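Local structure of CADD-like protein of unknown function (Nostoc punctiforme, 3B5O) at residues M45-I50 with V118-L123; I41-Q46 with Q223-E228; V20-T25 with D216-W221; L139-A144 with R212-A217. The protein is of unknown function but belongs to a CADD-like family of the haem-oxygenase-like clan, so an oxidoreductase role is plausible though not established. One frame throughout, in Å; residues are numbered along the deposited sequence.

Interaction 3 opens first, in the loop after helix 2-18. Interactions 2 and 1 then open side by side on helix 38-68, sharing Met-45 and Gln-46. Interaction 1 closes first, on helix 118-131, so its loop lies within that of interaction 3; with interaction 2 it shares its starting stretch. Interaction 4 follows it in series, running from helix 135-163 to helix 204-230, where it shares Asp-216 and Ala-217 with interaction 3. Interaction 2 closes last, at 223-228. It crosses interaction 3 and encloses interaction 4. Helix 204-230 thus receives three of the contacts and joins the N-terminal loop, helix 38-68 and helix 135-163 in one bundle.

Interaction 1: M45-I50 with V118-L123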
loop_
_atom_site.group_PDB
_atom_site.type_symbol
_atom_site.label_atom_id
_atom_site.label_comp_id
_atom_site.label_asym_id
_atom_site.label_seq_id
_atom_site.Cartn_x
_atom_site.Cartn_y
_atom_site.Cartn_z
HETATM N N MSE A 45 -3.005 -3.727 -12.557
HETATM C CA MSE A 45 -4.072 -3.267 -11.691
HETATM C C MSE A 45 -4.809 -4.409 -11.000
HETATM O O MSE A 45 -5.190 -4.280 -9.839
HETATM C CB MSE A 45 -5.065 -2.385 -12.459
HETATM C CG MSE A 45 -4.531 -0.963 -12.760
HETATM SE SE MSE A 45 -3.820 -0.052 -11.186
HETATM C CE MSE A 45 -5.401 -0.274 -10.168
ATOM N N GLN A 46 -4.962 -5.526 -11.684
ATOM C CA GLN A 46 -5.547 -6.704 -11.057
ATOM C C GLN A 46 -4.688 -7.171 -9.892
ATOM O O GLN A 46 -5.186 -7.454 -8.801
ATOM C CB GLN A 46 -5.656 -7.843 -12.046
ATOM C CG GLN A 46 -6.695 -7.648 -13.136
ATOM C CD GLN A 46 -6.631 -8.741 -14.178
ATOM O OE1 GLN A 46 -5.561 -9.247 -14.513
ATOM N NE2 GLN A 46 -7.803 -9.135 -14.685
ATOM N N GLN A 47 -3.391 -7.289 -10.125
ATOM C CA GLN A 47 -2.478 -7.682 -9.043
ATOM C C GLN A 47 -2.405 -6.652 -7.936
ATOM O O GLN A 47 -2.418 -7.005 -6.744
ATOM C CB GLN A 47 -1.084 -7.974 -9.595
ATOM C CG GLN A 47 -1.074 -9.213 -10.440
ATOM C CD GLN A 47 -1.416 -10.479 -9.639
ATOM O OE1 GLN A 47 -0.893 -10.698 -8.550
ATOM N NE2 GLN A 47 -2.318 -11.314 -10.187
ATOM N N TYR A 48 -2.323 -5.383 -8.313
ATOM C CA TYR A 48 -2.271 -4.328 -7.319
ATOM C C TYR A 48 -3.454 -4.430 -6.361
ATOM O O TYR A 48 -3.296 -4.274 -5.155
ATOM C CB TYR A 48 -2.234 -2.936 -7.950
ATOM C CG TYR A 48 -2.478 -1.898 -6.919
ATOM C CD1 TYR A 48 -1.472 -1.516 -6.039
ATOM C CD2 TYR A 48 -3.761 -1.403 -6.710
ATOM C CE1 TYR A 48 -1.754 -0.607 -5.015
ATOM C CE2 TYR A 48 -4.023 -0.494 -5.730
ATOM C CZ TYR A 48 -3.038 -0.119 -4.878
ATOM O OH TYR A 48 -3.349 0.788 -3.880
ATOM N N SER A 49 -4.636 -4.690 -6.899
ATOM C CA SER A 49 -5.839 -4.680 -6.093
ATOM C C SER A 49 -5.803 -5.637 -4.900
ATOM O O SER A 49 -6.511 -5.431 -3.917
ATOM C CB SER A 49 -7.056 -4.957 -6.964
ATOM O OG SER A 49 -7.161 -6.310 -7.340
ATOM N N ILE A 50 -5.006 -6.682 -5.000
ATOM C CA ILE A 50 -4.898 -7.655 -3.930
ATOM C C ILE A 50 -4.301 -7.003 -2.692
ATOM O O ILE A 50 -4.630 -7.367 -1.564
ATOM C CB ILE A 50 -4.055 -8.860 -4.386
ATOM C CG1 ILE A 50 -4.771 -9.610 -5.505
ATOM C CG2 ILE A 50 -3.722 -9.825 -3.219
ATOM C CD1 ILE A 50 -3.947 -10.651 -6.230
ATOM N N VAL A 118 3.198 -14.950 -8.976
ATOM C CA VAL A 118 4.425 -15.275 -8.260
ATOM C C VAL A 118 4.887 -14.065 -7.441
ATOM O O VAL A 118 5.222 -14.202 -6.262
ATOM C CB VAL A 118 5.542 -15.743 -9.221
ATOM C CG1 VAL A 118 6.866 -15.901 -8.522
ATOM C CG2 VAL A 118 5.165 -17.089 -9.905
ATOM N N ALA A 119 4.969 -12.901 -8.089
ATOM C CA ALA A 119 5.461 -11.696 -7.395
ATOM C C ALA A 119 4.559 -11.280 -6.230
ATOM O O ALA A 119 5.041 -10.925 -5.156
ATOM C CB ALA A 119 5.602 -10.525 -8.364
ATOM N N THR A 120 3.252 -11.287 -6.442
ATOM C CA THR A 120 2.331 -10.873 -5.393
ATOM C C THR A 120 2.308 -11.863 -4.238
ATOM O O THR A 120 2.280 -11.463 -3.064
ATOM C CB THR A 120 0.965 -10.605 -5.959
ATOM O OG1 THR A 120 1.117 -9.661 -7.038
ATOM C CG2 THR A 120 0.002 -10.047 -4.895
ATOM N N SER A 121 2.378 -13.148 -4.550
ATOM C CA SER A 121 2.441 -14.137 -3.484
ATOM C C SER A 121 3.732 -13.960 -2.664
ATOM O O SER A 121 3.725 -14.073 -1.434
ATOM C CB SER A 121 2.325 -15.549 -4.056
ATOM O OG SER A 121 2.466 -16.501 -3.021
ATOM N N LYS A 122 4.842 -13.696 -3.346
ATOM C CA LYS A 122 6.102 -13.451 -2.667
ATOM C C LYS A 122 6.018 -12.218 -1.775
ATOM O O LYS A 122 6.493 -12.238 -0.638
ATOM C CB LYS A 122 7.212 -13.325 -3.729
ATOM C CG LYS A 122 8.589 -12.952 -3.237
ATOM C CD LYS A 122 9.602 -12.983 -4.463
ATOM C CE LYS A 122 10.952 -12.411 -4.221
ATOM N NZ LYS A 122 10.896 -10.969 -4.040
ATOM N N LEU A 123 5.379 -11.163 -2.273
ATOM C CA LEU A 123 5.152 -9.971 -1.446
ATOM C C LEU A 123 4.380 -10.339 -0.181
ATOM O O LEU A 123 4.773 -9.983 0.920
ATOM C CB LEU A 123 4.333 -8.941 -2.218
ATOM C CG LEU A 123 3.832 -7.742 -1.388
ATOM C CD1 LEU A 123 4.975 -6.815 -0.972
ATOM C CD2 LEU A 123 2.711 -7.001 -2.142
#
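Gln-47 and Thr-120 carry the polar part of this contact between helix 38-68 and the first turns of helix 118-131. Thr-120 OG1 donates to Gln-47 OE1 at 2.7 Å. The donor lies in the carbonyl plane, on a lone pair, with a C=O...O angle of 138°. Behind the hydroxyl, Thr-120 CB comes to 3.2 Å from Gln-47 OE1. The Gln-47 chain bends at chi2 (-64°), which folds the amide back from a fully extended course. The same oxygen also accepts from Ser-117 N, and the amide NE2 binds Met-115 O. Thr-120 OG1 in turn is bonded to Trp-221 NE1 of helix 204-230.

The apolar part is small. Thr-120 CG2 and Ile-50 CG2 meet methyl to methyl at 4.1 Å. The touching residues are buried in an all-helical bundle, and the nearest CA atoms, of Gln-47 and Thr-120, are 6.8 Å apart.

A leucine at Gln-47 would probably leave the Thr-120 hydroxyl without its acceptor and Ser-117 N and Met-115 O without their mates. The chemistry implies a short chain of hydrogen bonds, from indole N-H to hydroxyl to amide oxygen. It satisfies polar atoms inside the core and fixes which way round the Gln-47 amide is turned.

Interaction 2: I41-Q46 with Q223-E228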
loop_
_atom_site.group_PDB
_atom_site.type_symbol
_atom_site.label_atom_id
_atom_site.label_comp_id
_atom_site.label_asym_id
_atom_site.label_seq_id
_atom_site.Cartn_x
_atom_site.Cartn_y
_atom_site.Cartn_z
ATOM N N ILE A 41 -1.179 -3.405 -18.539
ATOM C CA ILE A 41 -1.428 -2.484 -17.427
ATOM C C ILE A 41 -2.684 -2.921 -16.642
ATOM O O ILE A 41 -2.743 -2.781 -15.426
ATOM C CB ILE A 41 -1.469 -1.009 -17.882
ATOM C CG1 ILE A 41 -0.145 -0.653 -18.570
ATOM C CG2 ILE A 41 -1.739 -0.055 -16.720
ATOM C CD1 ILE A 41 1.130 -0.977 -17.767
ATOM N N ALA A 42 -3.663 -3.504 -17.327
ATOM C CA ALA A 42 -4.804 -4.089 -16.623
ATOM C C ALA A 42 -4.342 -5.206 -15.684
ATOM O O ALA A 42 -4.853 -5.319 -14.562
ATOM C CB ALA A 42 -5.845 -4.612 -17.632
ATOM N N TYR A 43 -3.389 -6.020 -16.130
ATOM C CA TYR A 43 -2.793 -7.068 -15.295
ATOM C C TYR A 43 -2.159 -6.470 -14.058
ATOM O O TYR A 43 -2.338 -6.991 -12.946
ATOM C CB TYR A 43 -1.754 -7.868 -16.081
ATOM C CG TYR A 43 -0.897 -8.773 -15.254
ATOM C CD1 TYR A 43 -1.324 -10.049 -14.915
ATOM C CD2 TYR A 43 0.316 -8.340 -14.741
ATOM C CE1 TYR A 43 -0.542 -10.884 -14.120
ATOM C CE2 TYR A 43 1.100 -9.166 -13.966
ATOM C CZ TYR A 43 0.674 -10.437 -13.650
ATOM O OH TYR A 43 1.423 -11.289 -12.861
ATOM N N VAL A 44 -1.402 -5.391 -14.224
ATOM C CA VAL A 44 -0.817 -4.732 -13.072
ATOM C C VAL A 44 -1.914 -4.309 -12.069
ATOM O O VAL A 44 -1.762 -4.496 -10.865
ATOM C CB VAL A 44 0.035 -3.495 -13.494
ATOM C CG1 VAL A 44 0.414 -2.636 -12.271
ATOM C CG2 VAL A 44 1.261 -3.942 -14.302
HETATM N N MSE A 45 -3.005 -3.727 -12.557
HETATM C CA MSE A 45 -4.072 -3.267 -11.691
HETATM C C MSE A 45 -4.809 -4.409 -11.000
HETATM O O MSE A 45 -5.190 -4.280 -9.839
HETATM C CB MSE A 45 -5.065 -2.385 -12.459
HETATM C CG MSE A 45 -4.531 -0.963 -12.760
HETATM SE SE MSE A 45 -3.820 -0.052 -11.186
HETATM C CE MSE A 45 -5.401 -0.274 -10.168
ATOM N N GLN A 46 -4.962 -5.526 -11.684
ATOM C CA GLN A 46 -5.547 -6.704 -11.057
ATOM C C GLN A 46 -4.688 -7.171 -9.892
ATOM O O GLN A 46 -5.186 -7.454 -8.801
ATOM C CB GLN A 46 -5.656 -7.843 -12.046
ATOM C CG GLN A 46 -6.695 -7.648 -13.136
ATOM C CD GLN A 46 -6.631 -8.741 -14.178
ATOM O OE1 GLN A 46 -5.561 -9.247 -14.513
ATOM N NE2 GLN A 46 -7.803 -9.135 -14.685
ATOM N N GLN A 223 8.706 -3.698 -8.973
ATOM C CA GLN A 223 9.693 -4.049 -9.987
ATOM C C GLN A 223 9.363 -5.399 -10.616
ATOM O O GLN A 223 9.397 -5.569 -11.843
ATOM C CB GLN A 223 11.093 -4.041 -9.381
ATOM C CG GLN A 223 11.511 -2.652 -8.935
ATOM C CD GLN A 223 12.791 -2.610 -8.150
ATOM O OE1 GLN A 223 13.133 -3.548 -7.424
ATOM N NE2 GLN A 223 13.522 -1.482 -8.283
ATOM N N GLU A 224 8.993 -6.365 -9.780
ATOM C CA GLU A 224 8.726 -7.702 -10.278
ATOM C C GLU A 224 7.431 -7.750 -11.053
ATOM O O GLU A 224 7.318 -8.489 -12.054
ATOM C CB GLU A 224 8.678 -8.703 -9.115
ATOM C CG GLU A 224 10.012 -8.930 -8.488
ATOM C CD GLU A 224 9.958 -9.673 -7.164
ATOM O OE1 GLU A 224 8.855 -9.897 -6.666
ATOM O OE2 GLU A 224 11.031 -10.011 -6.665
ATOM N N LEU A 225 6.457 -6.975 -10.611
ATOM C CA LEU A 225 5.169 -6.910 -11.286
ATOM C C LEU A 225 5.261 -6.221 -12.659
ATOM O O LEU A 225 4.516 -6.549 -13.588
ATOM C CB LEU A 225 4.181 -6.208 -10.370
ATOM C CG LEU A 225 2.751 -6.112 -10.846
ATOM C CD1 LEU A 225 2.130 -7.488 -10.943
ATOM C CD2 LEU A 225 1.949 -5.269 -9.885
ATOM N N ALA A 226 6.154 -5.247 -12.788
ATOM C CA ALA A 226 6.434 -4.661 -14.101
ATOM C C ALA A 226 7.027 -5.700 -15.074
ATOM O O ALA A 226 6.635 -5.760 -16.245
ATOM C CB ALA A 226 7.369 -3.451 -13.963
ATOM N N GLN A 227 7.951 -6.525 -14.591
ATOM C CA GLN A 227 8.527 -7.594 -15.400
ATOM C C GLN A 227 7.497 -8.662 -15.753
ATOM O O GLN A 227 7.435 -9.109 -16.901
ATOM C CB GLN A 227 9.748 -8.196 -14.706
ATOM C CG GLN A 227 10.381 -9.377 -15.442
ATOM C CD GLN A 227 10.772 -9.052 -16.868
ATOM O OE1 GLN A 227 10.661 -9.899 -17.762
ATOM N NE2 GLN A 227 11.216 -7.819 -17.097
ATOM N N GLU A 228 6.677 -9.080 -14.793
ATOM C CA GLU A 228 5.623 -10.035 -15.106
ATOM C C GLU A 228 4.728 -9.502 -16.213
ATOM O O GLU A 228 4.391 -10.227 -17.156
ATOM C CB GLU A 228 4.773 -10.351 -13.867
ATOM C CG GLU A 228 5.462 -11.207 -12.874
ATOM C CD GLU A 228 4.614 -11.513 -11.643
ATOM O OE1 GLU A 228 3.582 -10.838 -11.413
ATOM O OE2 GLU A 228 5.037 -12.419 -10.906
#
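Tyr-43 and Glu-228 meet where helix 38-68 and helix 204-230 pack as neighbours in the helical bundle. Their N-to-C directions are 140° apart, nearer antiparallel than parallel, and the short axes approach to 9.7 Å. The two side chains cross at about a right angle. The plane of the Tyr-43 ring and that of the Glu-228 carboxylate are 65° apart. Tyr-43 OH donates to Glu-228 OE1 at 2.6 Å. OE1 lies at the edge of the ring, near its plane, but the hydroxyl comes to the carboxylate from above, well out of the carboxylate plane. Tyr-43 reaches across because its ring stem runs opposite the backbone N (chi1 168°).

Glu-228 has further partners near the start of helix 118-131. Its OE1 is also bonded to Ser-117 OG, and its OE2 accepts from Ala-119 N. The carboxylate thus joins three parts of the chain, and its rotation is held from more than one direction.

Beside this polar pair lies an apolar one. Leu-225 is modelled in two conformers, so its contacts describe one of them. In that conformer its CD1 methyl approaches Tyr-43 CE2 obliquely, at 3.6 Å. The two branches of the leucine are divided between neighbours on helix 38-68. Its other methyl, CD2, turns to Val-44 and stands 3.9 Å from Val-44 CG1.

Interaction 3: V20-T25 with D216-W221; sequences VAFSIT and DAMQVW
A short 3-10 turn, formed by residues 20-22 in the loop between helix 2-18 and helix 38-68, rests on helix 204-230, with Ala-21 and Phe-22 against Gln-219 and Met-218. Ala-21 N donates to Gln-219 OE1 at 2.9 Å. The bond is nearly straight at the hydrogen (171°), but the donor stands above the carbonyl plane, off the lone pair. Gln-219 CG lies opposite the backbone N (chi1 171°) and the chain then runs extended, which carries the amide to the turn. Its CB and CG pass over the Ala-21 methyl. Val-20 N is turned to a water at 3.0 Å, and Gln-219 NE2 donates to the same water. A leucine in place of Gln-219 would probably leave Ala-21 N without its acceptor and the bridging water without one of its two donors.

The loop goes on as an ST turn, in which Ser-23 OG accepts from Thr-25 N at 3.2 Å. The apolar half of the contact is a Met-aromatic pair. Phe-22 turns its edge to Met-218, a selenomethionine, and CZ is 3.7 Å from Met-218 CB. The Met-218 side chain bends at chi3 (72°), which brings CE back to within 3.8 Å of Phe-22 CZ. Selenium itself is farther off, 5.5 Å from the ring centroid and oblique to the ring. Phe-22 and Met-218 both also touch Thr-148 of helix 135-163.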
loop_
_atom_site.group_PDB
_atom_site.type_symbol
_atom_site.label_atom_id
_atom_site.label_comp_id
_atom_site.label_asym_id
_atom_site.label_seq_id
_atom_site.Cartn_x
_atom_site.Cartn_y
_atom_site.Cartn_z
ATOM N N VAL A 20 12.397 4.499 -6.094
ATOM C CA VAL A 20 11.784 4.742 -7.406
ATOM C C VAL A 20 10.365 4.193 -7.495
ATOM O O VAL A 20 9.561 4.708 -8.257
ATOM C CB VAL A 20 12.619 4.185 -8.564
ATOM C CG1 VAL A 20 13.973 4.931 -8.655
ATOM C CG2 VAL A 20 12.827 2.681 -8.498
ATOM N N ALA A 21 10.033 3.151 -6.743
ATOM C CA ALA A 21 8.687 2.608 -6.865
ATOM C C ALA A 21 7.614 3.603 -6.482
ATOM O O ALA A 21 6.481 3.465 -6.906
ATOM C CB ALA A 21 8.539 1.345 -6.003
ATOM N N PHE A 22 7.958 4.567 -5.626
ATOM C CA PHE A 22 6.998 5.536 -5.139
ATOM C C PHE A 22 7.114 6.871 -5.852
ATOM O O PHE A 22 6.414 7.815 -5.495
ATOM C CB PHE A 22 7.092 5.620 -3.612
ATOM C CG PHE A 22 6.812 4.290 -2.983
ATOM C CD1 PHE A 22 5.539 3.768 -3.064
ATOM C CD2 PHE A 22 7.828 3.503 -2.464
ATOM C CE1 PHE A 22 5.237 2.499 -2.598
ATOM C CE2 PHE A 22 7.518 2.219 -1.968
ATOM C CZ PHE A 22 6.232 1.746 -2.054
ATOM N N SER A 23 7.974 6.918 -6.868
ATOM C CA SER A 23 8.101 8.097 -7.729
ATOM C C SER A 23 7.084 8.071 -8.861
ATOM O O SER A 23 6.960 7.072 -9.571
ATOM C CB SER A 23 9.475 8.112 -8.348
ATOM O OG SER A 23 9.576 9.075 -9.400
ATOM N N ILE A 24 6.414 9.194 -9.073
ATOM C CA ILE A 24 5.405 9.275 -10.118
ATOM C C ILE A 24 6.004 9.212 -11.525
ATOM O O ILE A 24 5.301 8.896 -12.486
ATOM C CB ILE A 24 4.530 10.545 -9.924
ATOM C CG1 ILE A 24 3.202 10.442 -10.681
ATOM C CG2 ILE A 24 5.285 11.817 -10.309
ATOM C CD1 ILE A 24 2.329 9.249 -10.308
ATOM N N THR A 25 7.301 9.492 -11.644
ATOM C CA THR A 25 8.008 9.365 -12.901
ATOM C C THR A 25 8.894 8.132 -13.038
ATOM O O THR A 25 9.065 7.626 -14.137
ATOM C CB THR A 25 8.869 10.614 -13.198
ATOM O OG1 THR A 25 9.785 10.822 -12.131
ATOM C CG2 THR A 25 7.973 11.856 -13.381
ATOM N N ASP A 216 11.042 -1.648 1.248
ATOM C CA ASP A 216 11.889 -2.462 0.374
ATOM C C ASP A 216 11.057 -3.559 -0.284
ATOM O O ASP A 216 11.183 -3.808 -1.482
ATOM C CB ASP A 216 13.065 -3.077 1.140
ATOM C CG ASP A 216 14.192 -2.110 1.431
ATOM O OD1 ASP A 216 14.264 -1.055 0.804
ATOM O OD2 ASP A 216 15.028 -2.456 2.303
ATOM N N ALA A 217 10.199 -4.214 0.496
ATOM C CA ALA A 217 9.382 -5.310 -0.032
ATOM C C ALA A 217 8.401 -4.789 -1.085
ATOM O O ALA A 217 8.179 -5.423 -2.144
ATOM C CB ALA A 217 8.636 -6.023 1.099
HETATM N N MSE A 218 7.805 -3.654 -0.804
HETATM C CA MSE A 218 6.845 -3.071 -1.744
HETATM C C MSE A 218 7.543 -2.656 -3.029
HETATM O O MSE A 218 7.014 -2.855 -4.133
HETATM C CB MSE A 218 6.166 -1.875 -1.116
HETATM C CG MSE A 218 5.236 -2.231 0.040
HETATM SE SE MSE A 218 4.527 -0.713 0.958
HETATM C CE MSE A 218 3.312 -0.109 -0.385
ATOM N N GLN A 219 8.729 -2.071 -2.911
ATOM C CA GLN A 219 9.472 -1.697 -4.111
ATOM C C GLN A 219 9.840 -2.888 -4.987
ATOM O O GLN A 219 9.683 -2.848 -6.213
ATOM C CB GLN A 219 10.688 -0.840 -3.765
ATOM C CG GLN A 219 11.602 -0.634 -4.975
ATOM C CD GLN A 219 12.368 0.639 -4.942
ATOM O OE1 GLN A 219 11.791 1.710 -4.876
ATOM N NE2 GLN A 219 13.692 0.533 -5.028
ATOM N N VAL A 220 10.354 -3.936 -4.356
ATOM C CA VAL A 220 10.669 -5.169 -5.057
ATOM C C VAL A 220 9.449 -5.697 -5.815
ATOM O O VAL A 220 9.554 -6.092 -6.960
ATOM C CB VAL A 220 11.283 -6.222 -4.085
ATOM C CG1 VAL A 220 11.180 -7.626 -4.668
ATOM C CG2 VAL A 220 12.745 -5.843 -3.765
ATOM N N TRP A 221 8.286 -5.658 -5.181
ATOM C CA TRP A 221 7.039 -6.093 -5.815
ATOM C C TRP A 221 6.707 -5.289 -7.051
ATOM O O TRP A 221 6.407 -5.859 -8.101
ATOM C CB TRP A 221 5.906 -6.036 -4.806
ATOM C CG TRP A 221 4.541 -6.338 -5.300
ATOM C CD1 TRP A 221 4.092 -7.500 -5.835
ATOM C CD2 TRP A 221 3.412 -5.473 -5.175
ATOM N NE1 TRP A 221 2.754 -7.397 -6.107
ATOM C CE2 TRP A 221 2.300 -6.175 -5.680
ATOM C CE3 TRP A 221 3.232 -4.177 -4.668
ATOM C CZ2 TRP A 221 1.018 -5.637 -5.668
ATOM C CZ3 TRP A 221 1.975 -3.632 -4.666
ATOM C CH2 TRP A 221 0.871 -4.366 -5.173
HETATM O O HOH W 1 14.999 3.122 -5.709
#

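Interaction 4: L139-A144 with R212-A217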
loop_
_atom_site.group_PDB
_atom_site.type_symbol
_atom_site.label_atom_id
_atom_site.label_comp_id
_atom_site.label_asym_id
_atom_site.label_seq_id
_atom_site.Cartn_x
_atom_site.Cartn_y
_atom_site.Cartn_z
ATOM N N LEU A 139 5.027 -2.013 14.065
ATOM C CA LEU A 139 4.435 -0.694 13.886
ATOM C C LEU A 139 5.224 0.165 12.906
ATOM O O LEU A 139 4.651 1.022 12.266
ATOM C CB LEU A 139 4.223 0.015 15.237
ATOM C CG LEU A 139 2.802 -0.142 15.786
ATOM C CD1 LEU A 139 1.787 0.576 14.910
ATOM C CD2 LEU A 139 2.410 -1.596 15.952
ATOM N N GLY A 140 6.536 -0.063 12.788
ATOM C CA GLY A 140 7.296 0.589 11.735
ATOM C C GLY A 140 6.811 0.181 10.355
ATOM O O GLY A 140 6.662 1.013 9.463
ATOM N N ALA A 141 6.631 -1.117 10.159
ATOM C CA ALA A 141 6.090 -1.603 8.885
ATOM C C ALA A 141 4.683 -1.043 8.634
ATOM O O ALA A 141 4.306 -0.722 7.492
ATOM C CB ALA A 141 6.081 -3.121 8.859
ATOM N N THR A 142 3.891 -0.948 9.696
ATOM C CA THR A 142 2.550 -0.414 9.585
ATOM C C THR A 142 2.596 1.076 9.235
ATOM O O THR A 142 1.822 1.560 8.412
ATOM C CB THR A 142 1.773 -0.663 10.899
ATOM O OG1 THR A 142 1.790 -2.056 11.207
ATOM C CG2 THR A 142 0.312 -0.185 10.801
ATOM N N TYR A 143 3.532 1.810 9.835
ATOM C CA TYR A 143 3.690 3.213 9.498
ATOM C C TYR A 143 4.140 3.373 8.037
ATOM O O TYR A 143 3.771 4.332 7.386
ATOM C CB TYR A 143 4.651 3.900 10.490
ATOM C CG TYR A 143 4.737 5.383 10.261
ATOM C CD1 TYR A 143 3.623 6.179 10.435
ATOM C CD2 TYR A 143 5.892 5.981 9.803
ATOM C CE1 TYR A 143 3.662 7.537 10.180
ATOM C CE2 TYR A 143 5.932 7.335 9.535
ATOM C CZ TYR A 143 4.820 8.099 9.716
ATOM O OH TYR A 143 4.883 9.456 9.457
ATOM N N ALA A 144 4.909 2.423 7.521
ATOM C CA ALA A 144 5.277 2.438 6.109
ATOM C C ALA A 144 4.057 2.368 5.181
ATOM O O ALA A 144 4.060 2.986 4.121
ATOM C CB ALA A 144 6.265 1.358 5.780
ATOM N N ARG A 212 11.781 0.252 6.914
ATOM C CA ARG A 212 12.675 -0.020 5.802
ATOM C C ARG A 212 12.307 -1.340 5.123
ATOM O O ARG A 212 12.264 -1.441 3.894
ATOM C CB ARG A 212 14.107 -0.116 6.323
ATOM C CG ARG A 212 15.129 -0.534 5.297
ATOM C CD ARG A 212 15.361 0.538 4.278
ATOM N NE ARG A 212 16.198 1.582 4.852
ATOM C CZ ARG A 212 16.873 2.483 4.148
ATOM N NH1 ARG A 212 16.782 2.539 2.821
ATOM N NH2 ARG A 212 17.639 3.341 4.795
ATOM N N ALA A 213 12.063 -2.375 5.930
ATOM C CA ALA A 213 11.784 -3.693 5.374
ATOM C C ALA A 213 10.507 -3.656 4.542
ATOM O O ALA A 213 10.416 -4.281 3.481
ATOM C CB ALA A 213 11.669 -4.746 6.467
HETATM N N MSE A 214 9.516 -2.924 5.021
HETATM C CA MSE A 214 8.240 -2.852 4.315
HETATM C C MSE A 214 8.370 -2.124 2.988
HETATM O O MSE A 214 7.877 -2.590 1.962
HETATM C CB MSE A 214 7.196 -2.192 5.205
HETATM C CG MSE A 214 5.824 -2.126 4.608
HETATM SE SE MSE A 214 5.056 -3.874 4.301
HETATM C CE MSE A 214 3.228 -3.437 4.203
ATOM N N ILE A 215 8.990 -0.950 2.993
ATOM C CA ILE A 215 9.138 -0.194 1.741
ATOM C C ILE A 215 10.027 -0.938 0.754
ATOM O O ILE A 215 9.789 -0.902 -0.446
ATOM C CB ILE A 215 9.531 1.301 1.948
ATOM C CG1 ILE A 215 10.944 1.450 2.534
ATOM C CG2 ILE A 215 8.449 2.014 2.771
ATOM C CD1 ILE A 215 11.400 2.915 2.625
ATOM N N ASP A 216 11.042 -1.648 1.248
ATOM C CA ASP A 216 11.889 -2.462 0.374
ATOM C C ASP A 216 11.057 -3.559 -0.284
ATOM O O ASP A 216 11.183 -3.808 -1.482
ATOM C CB ASP A 216 13.065 -3.077 1.140
ATOM C CG ASP A 216 14.192 -2.110 1.431
ATOM O OD1 ASP A 216 14.264 -1.055 0.804
ATOM O OD2 ASP A 216 15.028 -2.456 2.303
ATOM N N ALA A 217 10.199 -4.214 0.496
ATOM C CA ALA A 217 9.382 -5.310 -0.032
ATOM C C ALA A 217 8.401 -4.789 -1.085
ATOM O O ALA A 217 8.179 -5.423 -2.144
ATOM C CB ALA A 217 8.636 -6.023 1.099
#
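Ala-141 and Ala-144 meet Met-214 and Ile-215 without any ring in the contact. The flat group involved is the backbone peptide that carries Ala-141 O. Met-214 CG lies 3.5 Å from that oxygen, a van der Waals contact. No hydrogen bond joins the two segments, and the rest is aliphatic.

Met-214, a selenomethionine, fits between the two alanines. Its CB is 3.9 Å from Ala-141 CB, and its CG is 3.7 Å from Ala-144 CB. CG runs opposite the backbone N (chi1 -177°), which lays it alongside the Ala-144 methyl. The chain then bends at chi2. Ile-215 adds one branch, with its CG2 at 3.8 Å from Ala-144 CB. The Ala-144 methyl therefore touches two consecutive residues of the other helix.

The small side chains of Ala-141 and Ala-144 permit a close approach. The short helix axes come within 8.0 Å, and Ala-141 CA and Met-214 CA are 5.2 Å apart. The helices run broadly the same way and cross at -44°.

This is core packing of the all-helical bundle, between helix 135-163 and helix 204-230. Other helices close in around it. Met-214 also touches Val-127 of helix 118-131 and Phe-51 and Leu-55 of helix 38-68. Ile-215 meets Leu-15 of helix 2-18, so the contact sits where five helices converge.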